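Local coordinates for DNA replication and repair protein RecF (Caldanaerobacter subterraneus subsp. tengcongensis, PDB 5Z69) that binds ATP and probably single-stranded DNA, acting as a recombination mediator of the RecFOR pathway in DNA repair and replication, at residues A[8-12]-A[79-83]; A[86-92]-A[104-108]; A[201-205]-A[231-235]. All coordinates share one frame; numbering follows the deposited sequence. Where two conformers were deposited one is given.

From the N terminus of RecF, segment 8-12 meets 79-83 in contact 1, closing a long loop that includes the helix after the P-loop. Contact 2 follows directly, where strand 86-96 pairs with the end of strand 101-105 across a short hairpin. Both belong to one antiparallel sheet, in which strands 74-83 and 86-96 are neighbours, and the two contacts touch. Contact 3 comes later, bringing helix 186-222 to the end of strand 227-232, with its centre about 35 Å from that of contact 1. The three follow in series, none enclosing or crossing another.

Contact 1: A[8-12]-A[79-83]; sequences MYLKE and GLVRS
Y9 and R82 set the register of this antiparallel pairing, R82 N giving a nearly straight hydrogen bond to Y9 O (2.7 Å). The return bond, from Y9 N to R82 O, is weak despite its 3.0 Å length because the hydrogen points off line. Farther along, K11 N bonds to L80 O at 2.8 Å, and L80 N reaches E12 O at 3.2 Å. Both K11 and E12 thus engage the single residue L80: a beta bulge, made possible by the helix-like backbone angles of K11, which turn its side chain toward the partner strand.

Side-chain contacts divide between two faces. On one, L10 swings CG anti to the backbone N (chi1 180°), bringing CD1 down beside V81 CG1 at 3.7 Å; the same methyl lies near the CA of G79, which has no side chain to obstruct it. On the other, E12 and L80 run alongside each other in the same direction, the carboxylate carbon CD of E12 3.4 Å from the methyl L80 CD1. At the strand end, M8 bends at chi2 and sets SD 3.6 Å from S83 CB.

Of the charged side chains, K11 stretches out fully beyond CG, its CE passing 4.0 Å from R82 CB. Its ammonium passes over the partner strand to strand 86-96 beyond it, where it forms a salt bridge with E88 and meets both the carbonyl and the ring of Y87.

The chemistry is that of a sheet interior: backbone bonds hold two inner, adjacent strands together while aliphatic carbons meet on the face of L10 and V81. The bulge redirects one lysine over the partner strand, so that its charge is probably balanced by E88 on the next strand but one, and three strands are coupled through a single side chain.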
loop_
_atom_site.group_PDB
_atom_site.type_symbol
_atom_site.label_atom_id
_atom_site.label_comp_id
_atom_site.label_asym_id
_atom_site.label_seq_id
_atom_site.Cartn_x
_atom_site.Cartn_y
_atom_site.Cartn_z
ATOM N N MET A 8 -30.744 -19.047 12.757
ATOM C CA MET A 8 -29.798 -19.928 13.417
ATOM C C MET A 8 -30.060 -19.867 14.901
ATOM O O MET A 8 -30.341 -18.798 15.443
ATOM C CB MET A 8 -28.342 -19.521 13.114
ATOM C CG MET A 8 -27.921 -19.791 11.684
ATOM S SD MET A 8 -27.326 -21.493 11.474
ATOM C CE MET A 8 -27.090 -21.589 9.704
ATOM N N TYR A 9 -29.963 -21.020 15.553
ATOM C CA TYR A 9 -30.345 -21.157 16.948
ATOM C C TYR A 9 -29.617 -22.372 17.536
ATOM O O TYR A 9 -29.699 -23.479 17.006
ATOM C CB TYR A 9 -31.870 -21.320 17.097
ATOM C CG TYR A 9 -32.347 -21.485 18.545
ATOM C CD1 TYR A 9 -32.557 -20.376 19.354
ATOM C CD2 TYR A 9 -32.598 -22.741 19.086
ATOM C CE1 TYR A 9 -32.995 -20.509 20.660
ATOM C CE2 TYR A 9 -33.039 -22.885 20.407
ATOM C CZ TYR A 9 -33.219 -21.759 21.187
ATOM O OH TYR A 9 -33.654 -21.861 22.488
ATOM N N LEU A 10 -28.914 -22.157 18.637
ATOM C CA LEU A 10 -28.208 -23.234 19.320
ATOM C C LEU A 10 -29.071 -23.704 20.457
ATOM O O LEU A 10 -29.253 -22.976 21.442
ATOM C CB LEU A 10 -26.852 -22.742 19.827
ATOM C CG LEU A 10 -25.999 -23.769 20.576
ATOM C CD1 LEU A 10 -25.549 -24.903 19.631
ATOM C CD2 LEU A 10 -24.802 -23.096 21.258
ATOM N N LYS A 11 -29.642 -24.897 20.330
ATOM C CA LYS A 11 -30.564 -25.382 21.341
ATOM C C LYS A 11 -29.801 -25.732 22.591
ATOM O O LYS A 11 -30.245 -25.479 23.707
ATOM C CB LYS A 11 -31.331 -26.623 20.857
ATOM C CG LYS A 11 -31.951 -26.498 19.472
ATOM C CD LYS A 11 -32.775 -27.754 19.144
ATOM C CE LYS A 11 -33.446 -27.659 17.786
ATOM N NZ LYS A 11 -34.238 -28.897 17.540
ATOM N N GLU A 12 -28.636 -26.328 22.393
ATOM C CA GLU A 12 -27.875 -26.830 23.503
ATOM C C GLU A 12 -26.456 -27.089 23.051
ATOM O O GLU A 12 -26.179 -27.211 21.850
ATOM C CB GLU A 12 -28.507 -28.138 24.061
ATOM C CG GLU A 12 -28.305 -29.305 23.136
ATOM C CD GLU A 12 -28.650 -30.649 23.766
ATOM O OE1 GLU A 12 -29.809 -30.833 24.182
ATOM O OE2 GLU A 12 -27.761 -31.524 23.846
ATOM N N GLY A 79 -23.012 -29.741 19.554
ATOM C CA GLY A 79 -24.072 -28.741 19.532
ATOM C C GLY A 79 -25.260 -29.272 18.755
ATOM O O GLY A 79 -25.096 -30.002 17.763
ATOM N N LEU A 80 -26.456 -28.904 19.196
ATOM C CA LEU A 80 -27.665 -29.172 18.423
ATOM C C LEU A 80 -28.177 -27.814 17.955
ATOM O O LEU A 80 -28.423 -26.920 18.749
ATOM C CB LEU A 80 -28.720 -29.919 19.249
ATOM C CG LEU A 80 -28.337 -31.294 19.864
ATOM C CD1 LEU A 80 -29.479 -31.903 20.700
ATOM C CD2 LEU A 80 -27.903 -32.308 18.812
ATOM N N VAL A 81 -28.299 -27.639 16.655
ATOM C CA VAL A 81 -28.653 -26.320 16.157
ATOM C C VAL A 81 -29.900 -26.405 15.288
ATOM O O VAL A 81 -30.224 -27.451 14.718
ATOM C CB VAL A 81 -27.490 -25.643 15.342
ATOM C CG1 VAL A 81 -26.150 -25.734 16.086
ATOM C CG2 VAL A 81 -27.371 -26.229 13.946
ATOM N N ARG A 82 -30.630 -25.307 15.238
ATOM C CA ARG A 82 -31.741 -25.167 14.310
ATOM C C ARG A 82 -31.327 -24.111 13.286
ATOM O O ARG A 82 -30.625 -23.163 13.628
ATOM C CB ARG A 82 -33.026 -24.776 15.050
ATOM C CG ARG A 82 -34.243 -24.581 14.155
ATOM C CD ARG A 82 -35.541 -24.572 14.953
ATOM N NE ARG A 82 -36.694 -24.661 14.054
ATOM C CZ ARG A 82 -37.960 -24.752 14.450
ATOM N NH1 ARG A 82 -38.265 -24.756 15.731
ATOM N NH2 ARG A 82 -38.926 -24.820 13.554
ATOM N N SER A 83 -31.718 -24.282 12.026
ATOM C CA SER A 83 -31.414 -23.244 11.049
ATOM C C SER A 83 -32.560 -23.212 10.043
ATOM O O SER A 83 -33.522 -23.952 10.200
ATOM C CB SER A 83 -30.056 -23.492 10.368
ATOM O OG SER A 83 -30.117 -24.571 9.453
#

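Contact 2: A[86-92]-A[104-108]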
loop_
_atom_site.group_PDB
_atom_site.type_symbol
_atom_site.label_atom_id
_atom_site.label_comp_id
_atom_site.label_asym_id
_atom_site.label_seq_id
_atom_site.Cartn_x
_atom_site.Cartn_y
_atom_site.Cartn_z
ATOM N N PHE A 86 -33.207 -26.693 8.730
ATOM C CA PHE A 86 -33.066 -27.838 9.631
ATOM C C PHE A 86 -33.765 -27.594 10.933
ATOM O O PHE A 86 -33.367 -26.688 11.654
ATOM C CB PHE A 86 -31.575 -28.144 9.894
ATOM C CG PHE A 86 -30.867 -28.708 8.703
ATOM C CD1 PHE A 86 -30.361 -27.867 7.731
ATOM C CD2 PHE A 86 -30.737 -30.079 8.540
ATOM C CE1 PHE A 86 -29.732 -28.369 6.608
ATOM C CE2 PHE A 86 -30.111 -30.597 7.414
ATOM C CZ PHE A 86 -29.590 -29.719 6.447
ATOM N N TYR A 87 -34.816 -28.379 11.230
ATOM C CA TYR A 87 -35.372 -28.388 12.584
ATOM C C TYR A 87 -34.268 -28.765 13.577
ATOM O O TYR A 87 -34.197 -28.231 14.690
ATOM C CB TYR A 87 -36.559 -29.358 12.703
ATOM C CG TYR A 87 -37.046 -29.639 14.119
ATOM C CD1 TYR A 87 -37.811 -28.706 14.831
ATOM C CD2 TYR A 87 -36.753 -30.845 14.739
ATOM C CE1 TYR A 87 -38.249 -28.988 16.129
ATOM C CE2 TYR A 87 -37.188 -31.129 16.021
ATOM C CZ TYR A 87 -37.939 -30.200 16.710
ATOM O OH TYR A 87 -38.365 -30.504 17.994
ATOM N N GLU A 88 -33.395 -29.683 13.186
ATOM C CA GLU A 88 -32.260 -29.994 14.062
ATOM C C GLU A 88 -31.056 -30.501 13.274
ATOM O O GLU A 88 -31.195 -31.326 12.385
ATOM C CB GLU A 88 -32.653 -31.012 15.143
ATOM C CG GLU A 88 -31.543 -31.228 16.193
ATOM C CD GLU A 88 -32.032 -31.842 17.502
ATOM O OE1 GLU A 88 -31.524 -32.916 17.879
ATOM O OE2 GLU A 88 -32.896 -31.238 18.179
ATOM N N LYS A 89 -29.879 -29.968 13.575
ATOM C CA LYS A 89 -28.651 -30.464 12.969
ATOM C C LYS A 89 -27.645 -30.686 14.087
ATOM O O LYS A 89 -27.399 -29.792 14.915
ATOM C CB LYS A 89 -28.103 -29.493 11.912
ATOM C CG LYS A 89 -26.660 -29.793 11.445
ATOM C CD LYS A 89 -26.189 -28.797 10.364
ATOM C CE LYS A 89 -26.800 -29.156 9.009
ATOM N NZ LYS A 89 -26.542 -28.111 7.975
ATOM N N LYS A 90 -27.112 -31.902 14.139
ATOM C CA LYS A 90 -26.117 -32.248 15.151
ATOM C C LYS A 90 -24.721 -31.954 14.634
ATOM O O LYS A 90 -24.330 -32.416 13.559
ATOM C CB LYS A 90 -26.236 -33.739 15.565
ATOM C CG LYS A 90 -25.300 -34.103 16.760
ATOM C CD LYS A 90 -25.072 -35.629 16.931
ATOM C CE LYS A 90 -26.354 -36.390 17.088
ATOM N NZ LYS A 90 -26.087 -37.850 17.305
ATOM N N ILE A 91 -23.960 -31.174 15.388
ATOM C CA ILE A 91 -22.601 -30.878 14.982
ATOM C C ILE A 91 -21.656 -31.314 16.076
ATOM O O ILE A 91 -21.720 -30.816 17.209
ATOM C CB ILE A 91 -22.394 -29.360 14.697
ATOM C CG1 ILE A 91 -23.391 -28.857 13.639
ATOM C CG2 ILE A 91 -20.916 -29.060 14.291
ATOM C CD1 ILE A 91 -23.187 -27.332 13.346
ATOM N N GLU A 92 -20.773 -32.243 15.730
ATOM C CA GLU A 92 -19.806 -32.780 16.687
ATOM C C GLU A 92 -18.365 -32.508 16.311
ATOM O O GLU A 92 -17.967 -32.700 15.157
ATOM C CB GLU A 92 -19.969 -34.284 16.816
ATOM C CG GLU A 92 -21.330 -34.736 17.263
ATOM C CD GLU A 92 -21.421 -36.231 17.166
ATOM O OE1 GLU A 92 -21.677 -36.707 16.043
ATOM O OE2 GLU A 92 -21.168 -36.931 18.185
ATOM N N LYS A 104 -18.233 -34.256 12.800
ATOM C CA LYS A 104 -19.407 -34.887 12.198
ATOM C C LYS A 104 -20.602 -33.947 12.105
ATOM O O LYS A 104 -20.888 -33.222 13.053
ATOM C CB LYS A 104 -19.810 -36.114 13.001
ATOM C CG LYS A 104 -18.746 -37.201 13.084
ATOM C CD LYS A 104 -19.318 -38.413 13.815
ATOM C CE LYS A 104 -18.390 -39.607 13.767
ATOM N NZ LYS A 104 -19.063 -40.787 14.444
ATOM N N VAL A 105 -21.303 -33.981 10.973
ATOM C CA VAL A 105 -22.592 -33.296 10.843
ATOM C C VAL A 105 -23.697 -34.327 10.632
ATOM O O VAL A 105 -23.671 -35.113 9.678
ATOM C CB VAL A 105 -22.602 -32.283 9.692
ATOM C CG1 VAL A 105 -23.996 -31.656 9.554
ATOM C CG2 VAL A 105 -21.597 -31.213 9.967
ATOM N N ASN A 106 -24.658 -34.322 11.543
ATOM C CA ASN A 106 -25.704 -35.329 11.578
ATOM C C ASN A 106 -25.118 -36.729 11.487
ATOM O O ASN A 106 -25.650 -37.598 10.798
ATOM C CB ASN A 106 -26.738 -35.077 10.463
ATOM C CG ASN A 106 -27.687 -33.931 10.804
ATOM O OD1 ASN A 106 -27.873 -33.611 11.979
ATOM N ND2 ASN A 106 -28.289 -33.310 9.781
ATOM N N GLY A 107 -24.027 -36.962 12.206
ATOM C CA GLY A 107 -23.474 -38.314 12.265
ATOM C C GLY A 107 -22.580 -38.664 11.078
ATOM O O GLY A 107 -21.987 -39.732 11.050
ATOM N N ASN A 108 -22.463 -37.776 10.092
ATOM C CA ASN A 108 -21.543 -38.049 8.987
ATOM C C ASN A 108 -20.217 -37.344 9.193
ATOM O O ASN A 108 -20.165 -36.120 9.341
ATOM C CB ASN A 108 -22.126 -37.629 7.639
ATOM C CG ASN A 108 -23.511 -38.190 7.403
ATOM O OD1 ASN A 108 -24.407 -37.478 6.947
ATOM N ND2 ASN A 108 -23.702 -39.467 7.734
HETATM O O HOH W 1 -31.118 -32.903 9.811
HETATM O O HOH W 2 -22.999 -35.152 14.208
#
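N106 faces K90 with both its backbone and its side chain. Its N gives a hydrogen bond to K90 O (2.8 Å), while its OD1 takes the bond from K90 N (2.9 Å), the donor lying 33° off the amide plane. The side-chain oxygen thus stands where a strand carbonyl would continue the pairing. E92 and K104 exchange a regular pair of backbone bonds, N to O in each direction, and E92 OE1 lies 3.6 Å from K104 CB.

This is the open end of an antiparallel beta hairpin formed by strands 86-96 and 101-105. Here a type I' turn from V105 to N108 sends the chain back into strand 108-109, and G107 occupies a turn position whose backbone angles call for glycine.

Beside V105, K89 passes CD 3.7 Å from V105 CG1, then bends at chi3 to rest CE 3.7 Å above the centre of the F86 ring. Its NZ is hydrogen-bonded to H119 ND1. An alanine in place of K89 is likely to leave that ring face and the valine methyl without the lysine chain that packs on them, and H119 without its partner.

Farther out, one water accepts from G107 N at 2.9 Å and lies 2.7 Å from E92 OE1. A second water donates to E88 O and weakly accepts from N106 ND2, while Y76 holds E92 OE2.

Contact 3: A[201-205]-A[231-235]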
loop_
_atom_site.group_PDB
_atom_site.type_symbol
_atom_site.label_atom_id
_atom_site.label_comp_id
_atom_site.label_asym_id
_atom_site.label_seq_id
_atom_site.Cartn_x
_atom_site.Cartn_y
_atom_site.Cartn_z
ATOM N N ILE A 201 -8.268 -12.454 -5.850
ATOM C CA ILE A 201 -8.292 -10.993 -5.869
ATOM C C ILE A 201 -9.674 -10.499 -6.274
ATOM O O ILE A 201 -10.237 -9.605 -5.640
ATOM C CB ILE A 201 -7.219 -10.431 -6.828
ATOM C CG1 ILE A 201 -5.848 -10.538 -6.167
ATOM C CG2 ILE A 201 -7.535 -8.977 -7.219
ATOM C CD1 ILE A 201 -4.693 -10.521 -7.144
ATOM N N LYS A 202 -10.242 -11.117 -7.305
ATOM C CA LYS A 202 -11.555 -10.706 -7.792
ATOM C C LYS A 202 -12.617 -10.800 -6.695
ATOM O O LYS A 202 -13.405 -9.871 -6.495
ATOM C CB LYS A 202 -11.979 -11.550 -8.997
ATOM C CG LYS A 202 -13.297 -11.082 -9.598
ATOM C CD LYS A 202 -14.179 -12.227 -10.063
ATOM C CE LYS A 202 -14.823 -12.946 -8.877
ATOM N NZ LYS A 202 -15.775 -14.030 -9.279
ATOM N N VAL A 203 -12.632 -11.912 -5.971
ATOM C CA VAL A 203 -13.632 -12.076 -4.934
ATOM C C VAL A 203 -13.358 -11.180 -3.730
ATOM O O VAL A 203 -14.292 -10.624 -3.133
ATOM C CB VAL A 203 -13.721 -13.537 -4.473
ATOM C CG1 VAL A 203 -14.644 -13.653 -3.249
ATOM C CG2 VAL A 203 -14.197 -14.414 -5.622
ATOM N N ARG A 204 -12.088 -11.036 -3.366
ATOM C CA ARG A 204 -11.740 -10.135 -2.272
ATOM C C ARG A 204 -12.216 -8.720 -2.572
ATOM O O ARG A 204 -12.713 -8.024 -1.677
ATOM C CB ARG A 204 -10.238 -10.124 -2.008
ATOM C CG ARG A 204 -9.729 -11.330 -1.232
ATOM C CD ARG A 204 -8.236 -11.196 -0.956
ATOM N NE ARG A 204 -7.765 -12.326 -0.177
ATOM C CZ ARG A 204 -6.509 -12.515 0.196
ATOM N NH1 ARG A 204 -5.566 -11.639 -0.147
ATOM N NH2 ARG A 204 -6.195 -13.589 0.907
ATOM N N ASN A 205 -12.069 -8.306 -3.832
ATOM C CA ASN A 205 -12.538 -6.983 -4.257
ATOM C C ASN A 205 -14.046 -6.858 -4.128
ATOM O O ASN A 205 -14.557 -5.856 -3.616
ATOM C CB ASN A 205 -12.137 -6.690 -5.699
ATOM C CG ASN A 205 -12.363 -5.226 -6.080
ATOM O OD1 ASN A 205 -11.685 -4.332 -5.582
ATOM N ND2 ASN A 205 -13.330 -4.987 -6.948
ATOM N N TYR A 231 -7.857 -1.304 -1.349
ATOM C CA TYR A 231 -7.412 -2.677 -1.485
ATOM C C TYR A 231 -6.055 -2.716 -2.178
ATOM O O TYR A 231 -5.955 -2.519 -3.391
ATOM C CB TYR A 231 -8.463 -3.495 -2.258
ATOM C CG TYR A 231 -8.108 -4.950 -2.537
ATOM C CD1 TYR A 231 -7.138 -5.628 -1.787
ATOM C CD2 TYR A 231 -8.750 -5.642 -3.559
ATOM C CE1 TYR A 231 -6.820 -6.944 -2.056
ATOM C CE2 TYR A 231 -8.447 -6.965 -3.832
ATOM C CZ TYR A 231 -7.490 -7.608 -3.078
ATOM O OH TYR A 231 -7.190 -8.906 -3.376
ATOM N N LEU A 232 -5.015 -2.981 -1.392
ATOM C CA LEU A 232 -3.658 -3.105 -1.915
ATOM C C LEU A 232 -3.410 -4.509 -2.443
ATOM O O LEU A 232 -2.717 -5.311 -1.793
ATOM C CB LEU A 232 -2.629 -2.768 -0.831
ATOM C CG LEU A 232 -2.808 -1.409 -0.153
ATOM C CD1 LEU A 232 -1.608 -1.090 0.728
ATOM C CD2 LEU A 232 -3.012 -0.340 -1.210
ATOM N N ASN A 233 -3.966 -4.813 -3.614
ATOM C CA ASN A 233 -3.803 -6.150 -4.179
ATOM C C ASN A 233 -2.439 -6.347 -4.839
ATOM O O ASN A 233 -1.706 -5.378 -5.126
ATOM C CB ASN A 233 -4.926 -6.465 -5.173
ATOM C CG ASN A 233 -4.867 -5.617 -6.417
ATOM O OD1 ASN A 233 -4.061 -5.866 -7.317
ATOM N ND2 ASN A 233 -5.742 -4.623 -6.494
ATOM N N SER A 234 -2.104 -7.608 -5.079
ATOM C CA SER A 234 -0.748 -7.975 -5.481
ATOM C C SER A 234 -0.533 -7.822 -6.986
ATOM O O SER A 234 0.581 -8.009 -7.479
ATOM C CB SER A 234 -0.437 -9.410 -5.057
ATOM O OG SER A 234 -1.536 -10.272 -5.317
ATOM N N ALA A 235 -1.607 -7.507 -7.700
ATOM C CA ALA A 235 -1.562 -7.303 -9.139
ATOM C C ALA A 235 -1.256 -5.829 -9.446
ATOM O O ALA A 235 -1.006 -5.492 -10.594
ATOM C CB ALA A 235 -2.865 -7.709 -9.786
#
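The Y231 ring meets helix segment 201-205 by its edge and its hydroxyl end. N205 OD1 lies in the ring plane, 3.8 Å from CD2, its amide nearly coplanar with the ring (23° apart). I201 O sits at the same margin, 3.7 Å from CE2. One face is occupied from the ring's own segment, by N233 CB, 3.5 Å above the plane and offset toward the rim.

With CG anti to the backbone N (chi1 177°), Y231 aims its ring at the helix, and OH arrives between two side chains. I201 CG1 and R204 CD each lie 3.5 Å from Y231 OH, the extended side chain of R204 crossing that of Y231 at about a right angle. I201 also reaches past the ring, placing CD1 3.7 Å from S234 OG.

No hydrogen bond joins the two segments directly; the carboxylate of E274 mediates instead. Its OE1 pairs with both Y231 OH and R204 NH1, and its OE2 with S234 OG, so the arginine and the hydroxyls are held in one polar cluster. N233 OD1 accepts from A235 N at 3.0 Å on a lone pair, an Asx turn that shapes the chain after the strand.

Around this joint, helix 243-256 packs I246 against I201 and A235, while R204 NH2 forms a salt bridge with D145 of helix 137-151. Strand 227-232 ends here at the margin of a small antiparallel sheet, its L232 packing on V287 of the second subunit.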